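Local coordinates for Alr4995 protein (Nostoc sp., PDB 6LRF), which combines an arginine dihydrolase of the GME family with an ornithine cyclodeaminase in one bifunctional polypeptide, at residues A123-E128 / V269-R274; E164-L169 / L182-A187; H168-F173 / A262-L267; C174-G179 / V243-L248. All blocks are in the same frame, centred on the assembly; numbering follows the deposited sequence.

Interaction 1: residues A123-E128 / V269-R274; sequences ALLDRE and VTEPVR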
# COMPACT_ATOMS: atom_id res chain seq x y z
N ALA B 123 7.99 14.57 44.75
CA ALA B 123 6.91 14.28 45.68
C ALA B 123 6.34 15.57 46.24
O ALA B 123 7.04 16.31 46.95
CB ALA B 123 7.38 13.38 46.79
N LEU B 124 5.08 15.85 45.90
CA LEU B 124 4.47 17.11 46.30
C LEU B 124 3.28 16.91 47.22
O LEU B 124 2.39 16.10 46.96
CB LEU B 124 4.04 17.89 45.07
CG LEU B 124 5.25 18.37 44.30
CD1 LEU B 124 4.83 18.99 43.00
CD2 LEU B 124 5.98 19.40 45.15
N LEU B 125 3.27 17.67 48.30
CA LEU B 125 2.20 17.60 49.28
C LEU B 125 0.92 18.27 48.79
O LEU B 125 0.96 19.32 48.16
CB LEU B 125 2.63 18.23 50.60
CG LEU B 125 3.66 17.43 51.39
CD1 LEU B 125 4.36 18.33 52.43
CD2 LEU B 125 3.01 16.23 52.07
N ASP B 126 -0.20 17.64 49.06
CA ASP B 126 -1.49 18.30 48.93
C ASP B 126 -1.46 19.51 49.88
O ASP B 126 -1.03 19.37 51.03
CB ASP B 126 -2.62 17.32 49.27
CG ASP B 126 -3.95 18.00 49.48
OD1 ASP B 126 -4.59 18.35 48.46
OD2 ASP B 126 -4.37 18.14 50.65
N ARG B 127 -1.85 20.69 49.41
CA ARG B 127 -1.61 21.91 50.20
C ARG B 127 -2.47 21.99 51.47
O ARG B 127 -2.12 22.68 52.43
CB ARG B 127 -1.83 23.16 49.35
CG ARG B 127 -0.80 23.36 48.25
CD ARG B 127 0.61 22.92 48.65
NE ARG B 127 1.05 23.52 49.91
CZ ARG B 127 2.18 23.20 50.54
NH1 ARG B 127 3.01 22.29 50.03
NH2 ARG B 127 2.50 23.78 51.69
N GLU B 128 -3.58 21.26 51.48
CA GLU B 128 -4.36 21.12 52.71
C GLU B 128 -3.81 19.93 53.52
O GLU B 128 -4.41 19.51 54.51
CB GLU B 128 -5.85 20.97 52.38
CG GLU B 128 -6.40 22.17 51.58
CD GLU B 128 -7.73 21.91 50.86
OE1 GLU B 128 -8.07 20.73 50.59
OE2 GLU B 128 -8.43 22.90 50.54
N VAL B 269 10.41 24.42 53.70
CA VAL B 269 10.84 23.60 54.83
C VAL B 269 9.87 23.75 56.02
O VAL B 269 10.06 23.12 57.07
CB VAL B 269 12.27 23.96 55.24
CG1 VAL B 269 13.24 23.42 54.22
CG2 VAL B 269 12.42 25.48 55.37
N THR B 270 8.84 24.56 55.83
CA THR B 270 7.73 24.74 56.78
C THR B 270 6.47 24.04 56.28
O THR B 270 5.64 24.65 55.61
CB THR B 270 7.41 26.24 57.01
OG1 THR B 270 8.54 26.87 57.61
CG2 THR B 270 6.20 26.42 57.93
N GLU B 271 6.35 22.76 56.62
CA GLU B 271 5.20 21.95 56.22
C GLU B 271 4.53 21.37 57.45
O GLU B 271 4.96 20.33 57.97
CB GLU B 271 5.62 20.80 55.28
CG GLU B 271 6.26 21.23 53.96
CD GLU B 271 5.25 21.82 52.98
OE1 GLU B 271 4.10 22.11 53.40
OE2 GLU B 271 5.60 21.97 51.79
N PRO B 272 3.47 22.04 57.94
CA PRO B 272 2.79 21.57 59.16
C PRO B 272 2.07 20.24 58.94
O PRO B 272 1.52 20.01 57.86
CB PRO B 272 1.80 22.70 59.47
CG PRO B 272 2.32 23.91 58.71
CD PRO B 272 2.97 23.35 57.48
N VAL B 273 2.09 19.39 59.96
CA VAL B 273 1.51 18.06 59.86
C VAL B 273 0.04 18.12 60.23
O VAL B 273 -0.32 18.63 61.30
CB VAL B 273 2.24 17.06 60.77
CG1 VAL B 273 1.54 15.71 60.78
CG2 VAL B 273 3.68 16.92 60.34
N ARG B 274 -0.82 17.62 59.35
CA ARG B 274 -2.26 17.70 59.57
C ARG B 274 -2.70 16.66 60.60
O ARG B 274 -2.09 15.59 60.74
CB ARG B 274 -2.99 17.53 58.23
CG ARG B 274 -4.44 17.95 58.24
CD ARG B 274 -5.13 17.63 56.93
NE ARG B 274 -6.56 17.40 57.11
CZ ARG B 274 -7.53 18.16 56.59
NH1 ARG B 274 -8.80 17.87 56.82
NH2 ARG B 274 -7.22 19.22 55.83

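Interaction 2: residues E164-L169 / L182-A187; sequences ERFYHL and LYYPGA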
# COMPACT_ATOMS: atom_id res chain seq x y z
N GLU B 164 9.70 12.36 28.97
CA GLU B 164 11.05 12.60 29.46
C GLU B 164 11.37 14.09 29.67
O GLU B 164 12.28 14.42 30.43
CB GLU B 164 12.06 11.97 28.51
CG GLU B 164 13.46 11.90 29.07
CD GLU B 164 14.50 11.62 27.99
OE1 GLU B 164 14.14 11.64 26.79
OE2 GLU B 164 15.67 11.39 28.36
N ARG B 165 10.63 14.98 29.02
CA ARG B 165 10.82 16.41 29.24
C ARG B 165 10.40 16.79 30.65
O ARG B 165 11.02 17.65 31.29
CB ARG B 165 10.02 17.23 28.22
CG ARG B 165 10.55 17.13 26.78
CD ARG B 165 9.61 17.80 25.80
NE ARG B 165 8.31 17.13 25.77
CZ ARG B 165 7.18 17.71 25.37
NH1 ARG B 165 7.17 18.97 24.97
NH2 ARG B 165 6.05 17.01 25.39
N PHE B 166 9.35 16.14 31.14
CA PHE B 166 8.84 16.41 32.48
C PHE B 166 9.22 15.24 33.36
O PHE B 166 8.37 14.42 33.76
CB PHE B 166 7.34 16.66 32.41
CG PHE B 166 6.96 17.68 31.36
CD1 PHE B 166 7.18 19.03 31.59
CD2 PHE B 166 6.44 17.28 30.13
CE1 PHE B 166 6.86 19.98 30.61
CE2 PHE B 166 6.11 18.22 29.16
CZ PHE B 166 6.32 19.57 29.40
N TYR B 167 10.53 15.19 33.63
CA TYR B 167 11.21 14.08 34.28
C TYR B 167 11.09 14.12 35.81
O TYR B 167 11.31 13.10 36.48
CB TYR B 167 12.69 14.08 33.86
CG TYR B 167 13.47 15.31 34.31
CD1 TYR B 167 13.36 16.52 33.63
CD2 TYR B 167 14.31 15.27 35.42
CE1 TYR B 167 14.06 17.65 34.04
CE2 TYR B 167 15.02 16.39 35.84
CZ TYR B 167 14.89 17.58 35.15
OH TYR B 167 15.59 18.70 35.57
N HIS B 168 10.75 15.29 36.36
CA HIS B 168 10.39 15.41 37.78
C HIS B 168 8.92 15.77 37.89
O HIS B 168 8.37 16.46 37.03
CB HIS B 168 11.23 16.48 38.49
CG HIS B 168 12.58 16.02 38.92
ND1 HIS B 168 13.64 16.89 39.12
CD2 HIS B 168 13.05 14.78 39.23
CE1 HIS B 168 14.70 16.20 39.51
NE2 HIS B 168 14.37 14.92 39.58
N LEU B 169 8.29 15.32 38.96
CA LEU B 169 6.88 15.60 39.20
C LEU B 169 6.58 17.09 39.24
O LEU B 169 5.53 17.53 38.75
CB LEU B 169 6.44 14.95 40.50
CG LEU B 169 4.95 15.08 40.79
CD1 LEU B 169 4.11 14.44 39.64
CD2 LEU B 169 4.61 14.46 42.15
N LEU B 182 -2.58 22.69 39.62
CA LEU B 182 -2.04 23.13 38.35
C LEU B 182 -1.19 22.00 37.78
O LEU B 182 -0.18 21.62 38.38
CB LEU B 182 -1.20 24.39 38.55
CG LEU B 182 -0.52 25.00 37.32
CD1 LEU B 182 -1.53 25.78 36.52
CD2 LEU B 182 0.66 25.88 37.74
N TYR B 183 -1.60 21.43 36.65
CA TYR B 183 -0.91 20.27 36.13
C TYR B 183 -1.07 20.13 34.63
O TYR B 183 -1.95 20.74 34.02
CB TYR B 183 -1.38 18.99 36.85
CG TYR B 183 -2.70 18.40 36.38
CD1 TYR B 183 -2.76 17.11 35.86
CD2 TYR B 183 -3.87 19.13 36.46
CE1 TYR B 183 -3.97 16.55 35.44
CE2 TYR B 183 -5.08 18.59 36.04
CZ TYR B 183 -5.13 17.31 35.53
OH TYR B 183 -6.34 16.80 35.12
N TYR B 184 -0.19 19.33 34.04
CA TYR B 184 -0.19 19.08 32.61
C TYR B 184 -0.48 17.60 32.32
O TYR B 184 0.43 16.77 32.35
CB TYR B 184 1.15 19.47 32.01
CG TYR B 184 1.30 19.10 30.56
CD1 TYR B 184 0.43 19.61 29.60
CD2 TYR B 184 2.30 18.24 30.14
CE1 TYR B 184 0.55 19.28 28.26
CE2 TYR B 184 2.44 17.90 28.80
CZ TYR B 184 1.56 18.43 27.87
OH TYR B 184 1.69 18.09 26.54
N PRO B 185 -1.76 17.28 32.03
CA PRO B 185 -2.23 15.89 31.90
C PRO B 185 -1.42 15.02 30.94
O PRO B 185 -1.37 13.80 31.12
CB PRO B 185 -3.67 16.06 31.38
CG PRO B 185 -4.09 17.41 31.88
CD PRO B 185 -2.84 18.25 31.77
N GLY B 186 -0.78 15.63 29.95
CA GLY B 186 0.00 14.87 28.99
C GLY B 186 1.28 14.28 29.56
O GLY B 186 1.95 13.47 28.92
N ALA B 187 1.63 14.69 30.77
CA ALA B 187 2.84 14.18 31.40
C ALA B 187 2.63 12.84 32.09
O ALA B 187 3.59 12.18 32.46
CB ALA B 187 3.39 15.20 32.40

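Interaction 3: residues H168-F173 / A262-L267; sequences HLDTCF and AKCLTL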
# COMPACT_ATOMS: atom_id res chain seq x y z
N HIS B 168 10.75 15.29 36.36
CA HIS B 168 10.39 15.41 37.78
C HIS B 168 8.92 15.77 37.89
O HIS B 168 8.37 16.46 37.03
CB HIS B 168 11.23 16.48 38.49
CG HIS B 168 12.58 16.02 38.92
ND1 HIS B 168 13.64 16.89 39.12
CD2 HIS B 168 13.05 14.78 39.23
CE1 HIS B 168 14.70 16.20 39.51
NE2 HIS B 168 14.37 14.92 39.58
N LEU B 169 8.29 15.32 38.96
CA LEU B 169 6.88 15.60 39.20
C LEU B 169 6.58 17.09 39.24
O LEU B 169 5.53 17.53 38.75
CB LEU B 169 6.44 14.95 40.50
CG LEU B 169 4.95 15.08 40.79
CD1 LEU B 169 4.11 14.44 39.64
CD2 LEU B 169 4.61 14.46 42.15
N ASP B 170 7.49 17.88 39.82
CA ASP B 170 7.23 19.31 40.02
C ASP B 170 7.39 20.14 38.74
O ASP B 170 7.18 21.35 38.76
CB ASP B 170 8.14 19.87 41.13
CG ASP B 170 9.61 20.02 40.72
OD1 ASP B 170 10.03 19.51 39.66
OD2 ASP B 170 10.38 20.66 41.50
N THR B 171 7.75 19.49 37.64
CA THR B 171 7.79 20.18 36.34
C THR B 171 6.45 20.12 35.60
O THR B 171 6.28 20.78 34.57
CB THR B 171 8.87 19.60 35.41
OG1 THR B 171 8.55 18.24 35.11
CG2 THR B 171 10.23 19.67 36.06
N CYS B 172 5.50 19.34 36.11
CA CYS B 172 4.24 19.11 35.40
C CYS B 172 3.06 18.97 36.35
O CYS B 172 1.96 18.59 35.93
CB CYS B 172 4.33 17.86 34.53
SG CYS B 172 4.83 16.31 35.41
N PHE B 173 3.29 19.28 37.62
CA PHE B 173 2.30 19.00 38.65
C PHE B 173 2.51 19.95 39.82
O PHE B 173 3.64 20.10 40.30
CB PHE B 173 2.43 17.55 39.08
CG PHE B 173 1.31 17.06 39.95
CD1 PHE B 173 1.38 17.16 41.34
CD2 PHE B 173 0.20 16.45 39.37
CE1 PHE B 173 0.35 16.69 42.15
CE2 PHE B 173 -0.84 15.97 40.17
CZ PHE B 173 -0.76 16.09 41.56
N ALA B 262 11.40 28.01 38.81
CA ALA B 262 11.13 28.61 40.12
C ALA B 262 11.01 27.55 41.23
O ALA B 262 11.78 27.56 42.18
CB ALA B 262 9.88 29.46 40.07
N LYS B 263 10.05 26.64 41.09
CA LYS B 263 9.82 25.63 42.12
C LYS B 263 11.07 24.77 42.37
O LYS B 263 11.34 24.39 43.51
CB LYS B 263 8.63 24.74 41.72
CG LYS B 263 8.25 23.63 42.70
CD LYS B 263 7.55 24.15 43.95
CE LYS B 263 6.56 23.13 44.51
NZ LYS B 263 5.21 23.29 43.91
N CYS B 264 11.85 24.49 41.32
CA CYS B 264 13.06 23.67 41.44
C CYS B 264 14.11 24.36 42.29
O CYS B 264 14.90 23.69 42.96
CB CYS B 264 13.66 23.37 40.06
SG CYS B 264 12.85 22.04 39.15
N LEU B 265 14.12 25.69 42.26
CA LEU B 265 15.13 26.49 42.94
C LEU B 265 14.81 26.70 44.43
O LEU B 265 15.59 27.32 45.15
CB LEU B 265 15.27 27.84 42.22
CG LEU B 265 16.00 27.75 40.87
CD1 LEU B 265 15.88 29.05 40.08
CD2 LEU B 265 17.46 27.35 41.08
N THR B 266 13.66 26.18 44.87
CA THR B 266 13.16 26.38 46.23
C THR B 266 12.75 25.07 46.89
O THR B 266 12.35 24.11 46.23
CB THR B 266 11.91 27.32 46.27
OG1 THR B 266 10.77 26.63 45.73
CG2 THR B 266 12.15 28.62 45.49
N LEU B 267 12.83 25.03 48.22
CA LEU B 267 12.26 23.94 48.99
C LEU B 267 11.52 24.53 50.19
O LEU B 267 12.12 25.26 51.00
CB LEU B 267 13.36 22.98 49.44
CG LEU B 267 12.94 21.81 50.32
CD1 LEU B 267 11.98 20.88 49.60
CD2 LEU B 267 14.16 21.06 50.79
O HOH W 1 5.27 22.11 41.05

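Interaction 4: residues C174-G179 / V243-L248; sequences CPLANG and VGFQVL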
# COMPACT_ATOMS: atom_id res chain seq x y z
N CYS B 174 1.44 20.60 40.30
CA CYS B 174 1.61 21.65 41.30
C CYS B 174 0.36 21.89 42.15
O CYS B 174 -0.51 22.70 41.79
CB CYS B 174 2.03 22.96 40.61
SG CYS B 174 2.53 24.29 41.81
N PRO B 175 0.28 21.21 43.31
CA PRO B 175 -0.77 21.46 44.28
C PRO B 175 -0.73 22.92 44.77
O PRO B 175 0.35 23.45 45.05
CB PRO B 175 -0.46 20.48 45.42
CG PRO B 175 0.39 19.40 44.76
CD PRO B 175 1.20 20.13 43.74
N LEU B 176 -1.88 23.57 44.84
CA LEU B 176 -1.97 24.99 45.22
C LEU B 176 -2.90 25.17 46.40
O LEU B 176 -3.65 24.25 46.75
CB LEU B 176 -2.46 25.85 44.05
CG LEU B 176 -1.62 25.84 42.78
CD1 LEU B 176 -2.43 26.41 41.62
CD2 LEU B 176 -0.34 26.61 42.99
N ALA B 177 -2.87 26.35 47.00
CA ALA B 177 -3.76 26.63 48.12
C ALA B 177 -5.22 26.47 47.70
O ALA B 177 -5.53 26.56 46.50
CB ALA B 177 -3.51 28.03 48.67
N ASN B 178 -6.09 26.21 48.67
CA ASN B 178 -7.54 26.19 48.44
C ASN B 178 -7.94 25.05 47.49
O ASN B 178 -8.87 25.19 46.69
CB ASN B 178 -7.99 27.55 47.89
CG ASN B 178 -9.48 27.76 48.00
OD1 ASN B 178 -10.13 27.23 48.91
ND2 ASN B 178 -10.04 28.54 47.08
N GLY B 179 -7.23 23.93 47.58
CA GLY B 179 -7.57 22.72 46.84
C GLY B 179 -7.24 22.68 45.35
O GLY B 179 -7.52 21.68 44.69
N VAL B 243 -9.67 32.43 39.72
CA VAL B 243 -10.06 31.86 41.02
C VAL B 243 -9.30 32.50 42.18
O VAL B 243 -9.25 31.94 43.28
CB VAL B 243 -9.84 30.32 41.07
CG1 VAL B 243 -10.74 29.62 40.05
CG2 VAL B 243 -8.37 29.95 40.87
N GLY B 244 -8.72 33.67 41.95
CA GLY B 244 -8.18 34.47 43.03
C GLY B 244 -6.69 34.38 43.35
O GLY B 244 -6.26 34.89 44.38
N PHE B 245 -5.91 33.74 42.48
CA PHE B 245 -4.46 33.72 42.64
C PHE B 245 -3.83 34.96 42.00
O PHE B 245 -4.24 35.38 40.92
CB PHE B 245 -3.84 32.47 42.00
CG PHE B 245 -4.11 31.21 42.76
CD1 PHE B 245 -3.47 30.96 43.97
CD2 PHE B 245 -4.97 30.24 42.25
CE1 PHE B 245 -3.71 29.79 44.67
CE2 PHE B 245 -5.20 29.07 42.94
CZ PHE B 245 -4.57 28.84 44.16
N GLN B 246 -2.82 35.53 42.65
CA GLN B 246 -2.06 36.63 42.06
C GLN B 246 -0.78 36.08 41.43
O GLN B 246 0.04 35.45 42.10
CB GLN B 246 -1.72 37.71 43.09
CG GLN B 246 -0.48 38.51 42.71
CD GLN B 246 -0.15 39.67 43.66
OE1 GLN B 246 -0.27 39.55 44.88
NE2 GLN B 246 0.30 40.78 43.08
N VAL B 247 -0.62 36.34 40.13
CA VAL B 247 0.49 35.78 39.38
C VAL B 247 1.68 36.72 39.26
O VAL B 247 1.60 37.76 38.62
CB VAL B 247 0.05 35.38 37.96
CG1 VAL B 247 1.26 34.93 37.16
CG2 VAL B 247 -1.02 34.29 38.02
N LEU B 248 2.79 36.33 39.88
CA LEU B 248 4.06 37.03 39.75
C LEU B 248 4.98 36.27 38.79
O LEU B 248 5.24 35.09 38.98
CB LEU B 248 4.75 37.17 41.11
CG LEU B 248 4.43 38.33 42.06
CD1 LEU B 248 2.95 38.63 42.12
CD2 LEU B 248 4.96 38.03 43.45

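Interaction 1: residues A123-E128 / V269-R274
Arg-127 grips the carboxylate of Glu-271 end-on, one terminal nitrogen to each oxygen. NH1 donates to Glu-271 OE2 over 3.1 Å, close to straight at 167° and in the guanidinium plane. NH2 reaches Glu-271 OE1 at 2.9 Å with a more bent bond of 140°, the oxygen tilted from the guanidinium plane; the two planar groups are turned 45° against each other, and both oxygens are met on their syn side. Although Arg-127 starts out pointing away, bends at chi2 and chi3 bring its guanidinium back to the acid. Arg-268 lies close by and makes a long, weak ion pair with Glu-271 OE1, so the acid may partly offset both positive charges. A further hydrogen bond joins the segments: Arg-274, extended from CG to NE, gives NH2 to the backbone oxygen of Glu-128 at 3.1 Å. Beyond the salt bridge comes the packing. CD1 of Leu-125 sits 3.6 Å from CD of Glu-271, the two side chains approaching from opposite directions, and Leu-76 of strand 73-76 touches both. The contact thus ties edge strand 123-125 and the turn after it to the loop between strands 267-268 and 280-292, within the alpha/beta propeller fold of the GME family.

Interaction 2: residues E164-L169 / L182-A187
Phe-166 packs against Tyr-184 and Ala-187, joining the loop ahead of strand 173-175 to the residues just past strand 181-183, that is, to the far end of the beta hairpin these two strands make. The backbone of Phe-166 and that of Ala-187 come within 6.5 Å, CA to CA. Starting at its root, CB of Phe-166 faces the methyl CB of Ala-187 at 4.2 Å. CG lies anti to the carbonyl carbon (chi1 -50°), which sends the ring across toward Tyr-184. There the corner CE2 does most of the touching: it is 3.7 Å from Tyr-184 CE2 and 3.9 Å from Tyr-184 CD2, while CD2 and CZ of the phenylalanine both stand back at 4.3 Å from that same CE2 of Tyr-184. The rings meet obliquely, their planes at 57°. The corner CE2 also lies over the centre of the Arg-165 guanidinium, so the phenylalanine covers one face of that charged group. Arg-165 in turn is held by salt bridges to Asp-163 and Glu-210, and to Glu-475 of the second subunit, so Arg-165 carries the contact to the interface with that subunit. Ala-213 of helix 210-213 packs on both aromatic rings. On the tyrosine side the chain turns through a short 3-10 segment, with Ala-187 N donating to Tyr-184 O at 2.9 Å. This curl folds the backbone back over the tyrosine, so that Gly-186 N stands 3.9 Å above the centre of the Tyr-184 ring.

Interaction 3: residues H168-F173 / A262-L267
The carboxylate of Asp-170 turns its oxygen end to the sulfur of Cys-264, with SG almost equally far from OD2 (3.7 Å) and OD1 (3.8 Å). Along its flank runs the lysine: CG of Lys-263 is 3.8 Å from Asp-170 OD2. Of the other flat groups, the imidazole of His-168 carries Tyr-167 CE2 on one face, toward the rim, and gives its NE2 to a hydrogen bond with Glu-118; the Phe-173 ring meets Trp-133 edge-to-face. Asp-170 holds CG between its backbone N and carbonyl carbon (chi1 73°), which aims the acid out of the 3-10 turn 169-171 at the other segment. That turn is fastened by His-168 O, which accepts from both Thr-171 N and Thr-171 OG1, the hydroxyl at 2.6 Å and in the carbonyl plane. The bent Lys-263 chain carries NZ away from the acid to a water 3.1 Å off, which itself lies 2.7 Å from Phe-173 O. With an alanine here instead of Asp-170, Cys-264 SG and Lys-263 CG would probably be left without the carboxylate they pack against, with a gap opened there. A cysteine sulfur beside a carboxylate, with a histidine ring nearby, recalls the cysteine-histidine chemistry of GME-family hydrolases, and is consistent with this being part of the arginine dihydrolase site.

Interaction 4: residues C174-G179 / V243-L248
Phe-245 drives the tip of its ring against the extended backbone at Leu-176 and Ala-177, just before the chain turns at Asn-178 and Gly-179. CZ lies 3.7 Å from CB of Leu-176 and 3.4 Å from the backbone oxygen of Ala-177, which sits at the ring edge near its plane. Around this tip, Leu-176 CD1 reaches CE2 of the ring at 4.1 Å and CB of Ala-177 stands 4.4 Å from CE1. An alanine in place of Phe-245 would probably open a gap against Leu-176 and leave its CB and CD1 without their aromatic partner. One shell out, Asn-222 of strand 221-223 touches both Leu-176 and Phe-245, and its OD1 takes the backbone N of Ala-177, so one residue contacts both sides. Leu-240 adds to the ring's surroundings from helix 234-242. That helix ends in a Schellman motif with Gly-244, at phi 97°, as its C-prime residue, and Phe-245 N closes back on Leu-240 O. The turn delivers Phe-245 just ahead of strand 246-249, the second strand of the beta-alpha-beta unit 226-229 / 234-242 / 246-249, packed here against the turn of the 173-175/181-183 hairpin.

In the fold
Interactions 2 and 3 are the closest pair, their centres about 10 Å apart; they share His-168 and Leu-169, and a probable backbone hydrogen bond from Tyr-184 N to Cys-172 O (3.0 Å) joins them. The hairpin pairing carries on to interaction 4, where Leu-182 N lies 3.0 Å from Cys-174 O. Lys-263 of interaction 3 also reaches interaction 4, with NZ 3.5 Å from Cys-174 SG. Interaction 1 packs on interactions 3 and 4: Leu-124 CD1 comes 3.2 Å from Phe-173 O, and Arg-127 CG lies 3.4 Å from Pro-175 O. Interaction 3 probably marks the arginine dihydrolase site; the centres of 1 and 4 lie about 14 and 15 Å from it.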